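Local coordinates for hypothetical conserved protein (Geobacillus kaustophilus, PDB 2QYH) that is of uncertain function but, as a haloacid dehalogenase-like hydrolase, may be a magnesium-dependent phosphatase, at residues 4-9 and 203-208; 37-42 and 57-62. All coordinates share one frame; numbering follows the deposited sequence.

Contact 1: residues 4-9 and 203-208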
# COMPACT_ATOMS: atom_id res chain seq x y z
N LYS D 4 5.99 27.17 -2.12
CA LYS D 4 6.98 26.33 -2.77
C LYS D 4 6.40 24.92 -2.75
O LYS D 4 5.57 24.60 -1.92
CB LYS D 4 8.30 26.35 -1.99
CG LYS D 4 8.98 27.71 -2.00
CD LYS D 4 9.92 27.85 -0.82
CE LYS D 4 10.50 29.26 -0.74
NZ LYS D 4 11.22 29.50 0.55
N ILE D 5 6.83 24.09 -3.69
CA ILE D 5 6.33 22.73 -3.74
C ILE D 5 7.47 21.84 -4.18
O ILE D 5 8.32 22.25 -4.96
CB ILE D 5 5.13 22.60 -4.73
CG1 ILE D 5 4.57 21.18 -4.68
CG2 ILE D 5 5.56 22.99 -6.13
CD1 ILE D 5 3.23 21.03 -5.40
N VAL D 6 7.50 20.62 -3.66
CA VAL D 6 8.53 19.67 -4.03
C VAL D 6 7.86 18.39 -4.50
O VAL D 6 6.98 17.85 -3.83
CB VAL D 6 9.46 19.33 -2.82
CG1 VAL D 6 10.59 18.39 -3.27
CG2 VAL D 6 10.03 20.60 -2.21
N PHE D 7 8.27 17.91 -5.67
CA PHE D 7 7.73 16.70 -6.26
C PHE D 7 8.74 15.56 -6.11
O PHE D 7 9.94 15.78 -6.23
CB PHE D 7 7.42 16.93 -7.74
CG PHE D 7 6.21 17.77 -7.97
CD1 PHE D 7 4.95 17.18 -8.06
CD2 PHE D 7 6.31 19.15 -8.09
CE1 PHE D 7 3.81 17.96 -8.26
CE2 PHE D 7 5.17 19.94 -8.29
CZ PHE D 7 3.92 19.34 -8.38
N PHE D 8 8.25 14.35 -5.86
CA PHE D 8 9.11 13.18 -5.68
C PHE D 8 8.66 12.00 -6.51
O PHE D 8 7.47 11.70 -6.56
CB PHE D 8 9.10 12.72 -4.23
CG PHE D 8 9.62 13.73 -3.25
CD1 PHE D 8 10.99 13.83 -3.00
CD2 PHE D 8 8.75 14.56 -2.55
CE1 PHE D 8 11.48 14.75 -2.07
CE2 PHE D 8 9.22 15.48 -1.62
CZ PHE D 8 10.59 15.57 -1.37
N ASP D 9 9.60 11.34 -7.18
CA ASP D 9 9.26 10.14 -7.93
C ASP D 9 9.34 9.10 -6.81
O ASP D 9 9.91 9.38 -5.76
CB ASP D 9 10.29 9.87 -9.01
CG ASP D 9 9.98 8.62 -9.81
OD1 ASP D 9 8.81 8.46 -10.23
OD2 ASP D 9 10.90 7.80 -10.02
N TYR D 203 10.37 22.42 -7.01
CA TYR D 203 11.53 21.53 -6.88
C TYR D 203 11.10 20.11 -7.22
O TYR D 203 9.93 19.77 -7.09
CB TYR D 203 12.05 21.56 -5.45
CG TYR D 203 12.48 22.92 -4.98
CD1 TYR D 203 13.84 23.27 -4.92
CD2 TYR D 203 11.54 23.87 -4.61
CE1 TYR D 203 14.24 24.54 -4.51
CE2 TYR D 203 11.93 25.15 -4.20
CZ TYR D 203 13.28 25.47 -4.15
OH TYR D 203 13.67 26.74 -3.76
N ALA D 204 12.04 19.27 -7.63
CA ALA D 204 11.73 17.87 -7.93
C ALA D 204 12.95 16.98 -7.70
O ALA D 204 14.07 17.38 -7.95
CB ALA D 204 11.23 17.73 -9.37
N PHE D 205 12.70 15.77 -7.21
CA PHE D 205 13.77 14.80 -6.97
C PHE D 205 13.49 13.58 -7.83
O PHE D 205 12.43 12.97 -7.73
CB PHE D 205 13.81 14.37 -5.50
CG PHE D 205 14.40 15.39 -4.58
CD1 PHE D 205 15.58 15.13 -3.88
CD2 PHE D 205 13.76 16.61 -4.38
CE1 PHE D 205 16.11 16.06 -2.99
CE2 PHE D 205 14.28 17.55 -3.49
CZ PHE D 205 15.46 17.28 -2.79
N GLY D 206 14.47 13.21 -8.66
CA GLY D 206 14.30 12.07 -9.54
C GLY D 206 15.53 11.19 -9.61
O GLY D 206 16.62 11.58 -9.19
N ASP D 207 15.35 10.00 -10.17
CA ASP D 207 16.43 9.03 -10.26
C ASP D 207 16.52 8.33 -11.62
O ASP D 207 17.61 7.96 -12.06
CB ASP D 207 16.22 7.99 -9.16
CG ASP D 207 17.12 6.79 -9.30
OD1 ASP D 207 18.34 6.91 -9.05
OD2 ASP D 207 16.59 5.71 -9.67
N GLY D 208 15.39 8.15 -12.29
CA GLY D 208 15.42 7.47 -13.57
C GLY D 208 15.20 8.34 -14.78
O GLY D 208 14.85 9.52 -14.67
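Ile-5 and Phe-7 trade backbone hydrogen bonds with Tyr-203 and Phe-205 in a regular parallel ladder. Tyr-203 N donates to Ile-5 O at 2.9 Å, coming in almost head-on to the carbonyl. Phe-7 N then gives its hydrogen to Tyr-203 O, also at 2.9 Å, from a position tilted 33° out of the carbonyl plane. The next rung, Phe-205 N to Phe-7 O, is again 2.9 Å, but Asp-9 N reaches Phe-205 O at 3.3 Å, a weak bond where the strands part. The Asp-9 carboxylate leaves the ladder for a salt bridge with Lys-184. It is the first aspartate of a DxDxT sequence at the strand end, consistent with the HAD active-site motif.

Val-6, Phe-8, Tyr-203 and Phe-205 share one face of the sheet. Phe-8 and Phe-205 lie alongside each other and point the same way, their planes 31° apart, with Phe-8 CE1 over a face of the Phe-205 ring, 3.7 Å from its CD2. Val-6 CG1, anti to its own N (chi1 -176°), is thereby turned to Phe-205 CE2 at 3.8 Å, while CG2 meets Tyr-203 CB. On the other face Phe-7 CB faces Ala-204 CB.

Helix 246-253 covers the Phe-8 and Phe-205 rings through Ile-247. Strand 38-42 flanks 5-8, and 220-223 flanks 202-206.

Contact 2: residues 37-42 and 57-62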
# COMPACT_ATOMS: atom_id res chain seq x y z
N VAL D 37 5.69 24.17 2.96
CA VAL D 37 6.10 23.76 1.62
C VAL D 37 5.25 22.57 1.20
O VAL D 37 5.08 21.62 1.96
CB VAL D 37 7.61 23.37 1.57
CG1 VAL D 37 8.00 22.89 0.17
CG2 VAL D 37 8.45 24.56 1.95
N TYR D 38 4.68 22.62 0.00
CA TYR D 38 3.85 21.54 -0.48
C TYR D 38 4.70 20.34 -0.89
O TYR D 38 5.76 20.49 -1.50
CB TYR D 38 3.00 21.99 -1.67
CG TYR D 38 1.89 22.95 -1.30
CD1 TYR D 38 1.14 22.76 -0.13
CD2 TYR D 38 1.57 24.04 -2.11
CE1 TYR D 38 0.10 23.63 0.22
CE2 TYR D 38 0.54 24.92 -1.77
CZ TYR D 38 -0.19 24.71 -0.61
OH TYR D 38 -1.21 25.56 -0.27
N VAL D 39 4.23 19.15 -0.54
CA VAL D 39 4.92 17.91 -0.87
C VAL D 39 4.00 17.05 -1.71
O VAL D 39 2.87 16.76 -1.32
CB VAL D 39 5.30 17.14 0.39
CG1 VAL D 39 5.96 15.82 0.02
CG2 VAL D 39 6.24 17.97 1.24
N ALA D 40 4.48 16.64 -2.87
CA ALA D 40 3.66 15.82 -3.75
C ALA D 40 4.49 14.79 -4.49
O ALA D 40 5.70 14.96 -4.70
CB ALA D 40 2.92 16.71 -4.75
N ILE D 41 3.83 13.71 -4.87
CA ILE D 41 4.47 12.64 -5.61
C ILE D 41 4.10 12.81 -7.09
O ILE D 41 2.99 13.21 -7.40
CB ILE D 41 3.96 11.27 -5.13
CG1 ILE D 41 4.56 10.96 -3.76
CG2 ILE D 41 4.29 10.19 -6.16
CD1 ILE D 41 4.05 9.66 -3.12
N ALA D 42 5.04 12.54 -7.98
CA ALA D 42 4.77 12.63 -9.42
C ALA D 42 5.18 11.27 -9.97
O ALA D 42 6.34 10.89 -9.89
CB ALA D 42 5.59 13.72 -10.07
N LEU D 57 3.81 8.56 4.38
CA LEU D 57 4.37 9.90 4.42
C LEU D 57 3.32 11.00 4.60
O LEU D 57 3.65 12.18 4.66
CB LEU D 57 5.17 10.17 3.15
CG LEU D 57 6.44 9.34 2.95
CD1 LEU D 57 7.05 9.63 1.59
CD2 LEU D 57 7.43 9.69 4.06
N GLY D 58 2.05 10.60 4.68
CA GLY D 58 1.00 11.58 4.82
C GLY D 58 0.98 12.53 3.63
O GLY D 58 0.81 13.74 3.78
N ILE D 59 1.18 11.98 2.44
CA ILE D 59 1.18 12.78 1.22
C ILE D 59 -0.16 12.60 0.53
O ILE D 59 -0.49 11.50 0.09
CB ILE D 59 2.32 12.33 0.29
CG1 ILE D 59 3.67 12.67 0.93
CG2 ILE D 59 2.17 12.98 -1.08
CD1 ILE D 59 4.89 12.16 0.17
N ASP D 60 -0.95 13.66 0.42
CA ASP D 60 -2.25 13.54 -0.22
C ASP D 60 -2.38 14.43 -1.46
O ASP D 60 -3.48 14.79 -1.88
CB ASP D 60 -3.36 13.84 0.78
CG ASP D 60 -3.34 15.27 1.27
OD1 ASP D 60 -2.35 15.98 1.00
OD2 ASP D 60 -4.33 15.68 1.93
N SER D 61 -1.24 14.80 -2.04
CA SER D 61 -1.20 15.60 -3.26
C SER D 61 -0.30 14.84 -4.21
O SER D 61 0.73 14.32 -3.80
CB SER D 61 -0.61 16.98 -3.00
OG SER D 61 -1.43 17.70 -2.11
N PHE D 62 -0.68 14.78 -5.48
CA PHE D 62 0.14 14.05 -6.44
C PHE D 62 -0.29 14.18 -7.89
O PHE D 62 -1.40 14.62 -8.20
CB PHE D 62 0.16 12.56 -6.07
CG PHE D 62 -1.22 11.94 -5.94
CD1 PHE D 62 -1.84 11.84 -4.69
CD2 PHE D 62 -1.90 11.46 -7.06
CE1 PHE D 62 -3.12 11.26 -4.56
CE2 PHE D 62 -3.18 10.88 -6.94
CZ PHE D 62 -3.78 10.78 -5.69
O HOH W 1 1.02 15.99 0.46
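Phe-62 meets Ile-41 through its CB, 4.1 Å from Ile-41 CB, while its ring leads away from strand 38-42. With chi1 at 55°, CG sits between the Phe-62 backbone N and carbonyl carbon, and the ring turns to Phe-50, with which it makes an edge-to-face pair. Strand 69-72 also touches this side chain, through Val-71.

Ile-59 is the main apolar partner of the strand. Its extended side chain crosses those of Val-39 and Ile-41 at about a right angle. The tip, CD1, lies 3.8 Å from Val-39 CG1 and 4.1 Å from Ile-41 CG1, so one methyl bridges two strand residues that flank Ala-40. Ala-40 itself packs its CB 3.9 Å from Ser-61 CB.

Direct polar contact is slight: Ile-41 N donates a weak hydrogen bond of 3.3 Å to Ser-61 O. Further back, where the segments diverge, a water takes over, donating to Val-39 O at 2.7 Å and accepting from Asp-60 N at 3.1 Å. The Ser-61 hydroxyl turns elsewhere, to Glu-73 N.

Gly-58, the first residue past helix 51-57, has positive phi, and from there the chain returns to the sheet. Strand 38-42, that helix and strand 62-64 make a beta-alpha-beta crossover, the repeating element of the Rossmann-like core of HAD hydrolases.

In the fold
Both contacts are buried in the same mixed sheet, with strands 5-8 and 38-42 as neighbours, so contact 2 extends the sheet on the far side of strand 5-8 from strand 202-206. Probable hydrogen bonds from Val-6 N to Tyr-38 O and from Phe-8 N to Ala-40 O join them. Contact 1 pairs two central strands from distant parts of the chain, with a run of backbone bonds and aromatic packing on one face. Contact 2 is local in sequence, where a loop has only begun to pair: one weak direct bond, a water bridge and aliphatic packing. Asp-9 of contact 1 reaches the probable active site; Ile-41 of contact 2 lies near that motif without touching it.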